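Local coordinates for protein synaptotagmin-1 (Arabidopsis thaliana, PDB 7AS6) that helps maintain plasma membrane integrity during freezing and osmotic stress, probably binding phospholipids through its cytoplasmic part, to which this C2A domain belongs, at residues F62-R67 / Q72-S77. Sequence-based numbering, arbitrary orientation.
Sequences FKFSVR and QVLEFS
Gln72 reaches across from the end of one sheet to the loop that follows the edge strand of the other, where it meets Arg67. Its side chain runs extended beyond CG (chi2 179°), which carries the amide to the backbone of Arg67: Arg67 N donates to Gln72 OE1 at 3.1 Å, with an N-H...O angle of 152° and the donor tilted 24° from the carbonyl plane. The same OE1 accepts from Asp68 N, so two successive backbone amides of the loop share one oxygen, and Val66 CG1 lies in van der Waals contact with it at 3.8 Å. Gln72 NE2 donates to Ser38 O and to a water. The water oxygen lies at the edge of the Arg67 guanidinium, in its plane, and accepts from NH1; Arg67 NE bonds to Arg4 O. Apolar contact is sparse: deeper between the sheets Leu74 CD2 sits over one face of the Phe64 ring, toward its rim, 4.2 Å from Phe64 CE1. Ile35 and Val10 also touch Phe64, while Leu37 and Leu97 pack on Leu74. Strands 57-66 and 73-80 thus face each other across the C2 beta-sandwich, and no backbone-to-backbone bond runs between the two segments. Instead the buried Gln72 amide bridges them: OE1 takes N-H groups and NE2 gives to a carbonyl, which fits the modelled orientation rather than its flip.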
loop_
_atom_site.group_PDB
_atom_site.type_symbol
_atom_site.label_atom_id
_atom_site.label_comp_id
_atom_site.label_asym_id
_atom_site.label_seq_id
_atom_site.Cartn_x
_atom_site.Cartn_y
_atom_site.Cartn_z
ATOM N N PHE A 62 -0.125 -3.363 8.777
ATOM C CA PHE A 62 1.240 -3.853 8.645
ATOM C C PHE A 62 2.192 -2.965 9.444
ATOM O O PHE A 62 1.951 -1.765 9.588
ATOM C CB PHE A 62 1.653 -3.863 7.190
ATOM C CG PHE A 62 0.678 -4.569 6.308
ATOM C CD1 PHE A 62 0.767 -5.927 6.132
ATOM C CD2 PHE A 62 -0.346 -3.872 5.690
ATOM C CE1 PHE A 62 -0.133 -6.593 5.333
ATOM C CE2 PHE A 62 -1.246 -4.518 4.905
ATOM C CZ PHE A 62 -1.144 -5.894 4.725
ATOM N N LYS A 63 3.291 -3.550 9.937
ATOM C CA LYS A 63 4.332 -2.817 10.658
ATOM C C LYS A 63 5.673 -2.933 9.937
ATOM O O LYS A 63 6.062 -4.025 9.505
ATOM C CB LYS A 63 4.501 -3.342 12.087
ATOM C CG LYS A 63 3.389 -2.988 13.053
ATOM C CD LYS A 63 3.224 -4.082 14.119
ATOM C CE LYS A 63 4.571 -4.647 14.566
ATOM N NZ LYS A 63 4.455 -6.059 15.043
ATOM N N PHE A 64 6.385 -1.809 9.829
ATOM C CA PHE A 64 7.734 -1.757 9.274
ATOM C C PHE A 64 8.677 -1.074 10.256
ATOM O O PHE A 64 8.305 -0.080 10.890
ATOM C CB PHE A 64 7.773 -0.991 7.961
ATOM C CG PHE A 64 7.014 -1.653 6.846
ATOM C CD1 PHE A 64 5.662 -1.392 6.653
ATOM C CD2 PHE A 64 7.655 -2.529 5.980
ATOM C CE1 PHE A 64 4.958 -2.005 5.611
ATOM C CE2 PHE A 64 6.960 -3.143 4.933
ATOM C CZ PHE A 64 5.616 -2.877 4.752
ATOM N N SER A 65 9.905 -1.589 10.357
ATOM C CA SER A 65 10.960 -0.898 11.090
ATOM C C SER A 65 11.462 0.276 10.262
ATOM O O SER A 65 11.721 0.135 9.061
ATOM C CB SER A 65 12.113 -1.848 11.408
ATOM O OG SER A 65 11.734 -2.800 12.382
ATOM N N VAL A 66 11.589 1.436 10.899
ATOM C CA VAL A 66 12.012 2.658 10.226
ATOM C C VAL A 66 13.452 2.946 10.608
ATOM O O VAL A 66 13.786 3.006 11.799
ATOM C CB VAL A 66 11.109 3.846 10.595
ATOM C CG1 VAL A 66 11.486 5.064 9.759
ATOM C CG2 VAL A 66 9.656 3.488 10.398
ATOM N N ARG A 67 14.303 3.135 9.594
ATOM C CA ARG A 67 15.707 3.460 9.791
ATOM C C ARG A 67 16.073 4.873 9.364
ATOM O O ARG A 67 17.115 5.374 9.794
ATOM C CB ARG A 67 16.597 2.456 9.044
ATOM C CG ARG A 67 16.628 1.094 9.719
ATOM C CD ARG A 67 17.264 0.019 8.863
ATOM N NE ARG A 67 17.265 -1.259 9.568
ATOM C CZ ARG A 67 16.289 -2.162 9.498
ATOM N NH1 ARG A 67 15.220 -1.944 8.740
ATOM N NH2 ARG A 67 16.383 -3.291 10.183
ATOM N N GLN A 72 13.187 7.383 3.486
ATOM C CA GLN A 72 12.495 6.157 3.108
ATOM C C GLN A 72 11.077 6.431 2.633
ATOM O O GLN A 72 10.377 7.292 3.174
ATOM C CB GLN A 72 12.466 5.189 4.284
ATOM C CG GLN A 72 13.725 4.383 4.420
ATOM C CD GLN A 72 13.672 3.455 5.603
ATOM O OE1 GLN A 72 13.401 3.882 6.722
ATOM N NE2 GLN A 72 13.916 2.170 5.364
ATOM N N VAL A 73 10.655 5.690 1.608
ATOM C CA VAL A 73 9.323 5.833 1.041
ATOM C C VAL A 73 8.681 4.455 0.951
ATOM O O VAL A 73 9.359 3.441 0.752
ATOM C CB VAL A 73 9.346 6.524 -0.345
ATOM C CG1 VAL A 73 10.266 7.740 -0.326
ATOM C CG2 VAL A 73 9.798 5.581 -1.399
ATOM N N LEU A 74 7.366 4.419 1.143
ATOM C CA LEU A 74 6.586 3.211 0.935
ATOM C C LEU A 74 6.127 3.161 -0.510
ATOM O O LEU A 74 5.818 4.191 -1.109
ATOM C CB LEU A 74 5.374 3.180 1.862
ATOM C CG LEU A 74 5.705 2.972 3.337
ATOM C CD1 LEU A 74 4.556 3.462 4.181
ATOM C CD2 LEU A 74 5.983 1.497 3.612
ATOM N N GLU A 75 6.080 1.964 -1.072
ATOM C CA GLU A 75 5.498 1.757 -2.390
ATOM C C GLU A 75 4.321 0.809 -2.247
ATOM O O GLU A 75 4.476 -0.295 -1.719
ATOM C CB GLU A 75 6.532 1.193 -3.348
ATOM C CG GLU A 75 6.129 1.278 -4.792
ATOM C CD GLU A 75 6.991 0.385 -5.665
ATOM O OE1 GLU A 75 6.903 -0.853 -5.499
ATOM O OE2 GLU A 75 7.762 0.917 -6.497
ATOM N N PHE A 76 3.143 1.256 -2.668
ATOM C CA PHE A 76 1.950 0.426 -2.703
ATOM C C PHE A 76 1.655 0.027 -4.141
ATOM O O PHE A 76 1.683 0.863 -5.050
ATOM C CB PHE A 76 0.748 1.159 -2.129
ATOM C CG PHE A 76 0.960 1.668 -0.730
ATOM C CD1 PHE A 76 0.524 0.927 0.364
ATOM C CD2 PHE A 76 1.602 2.872 -0.511
ATOM C CE1 PHE A 76 0.727 1.391 1.673
ATOM C CE2 PHE A 76 1.816 3.347 0.793
ATOM C CZ PHE A 76 1.367 2.601 1.883
ATOM N N SER A 77 1.356 -1.246 -4.352
ATOM C CA SER A 77 1.044 -1.730 -5.691
ATOM C C SER A 77 -0.206 -2.578 -5.617
ATOM O O SER A 77 -0.267 -3.537 -4.841
ATOM C CB SER A 77 2.209 -2.516 -6.265
ATOM O OG SER A 77 3.343 -1.677 -6.347
HETATM O O HOH W 1 13.675 0.038 7.607
#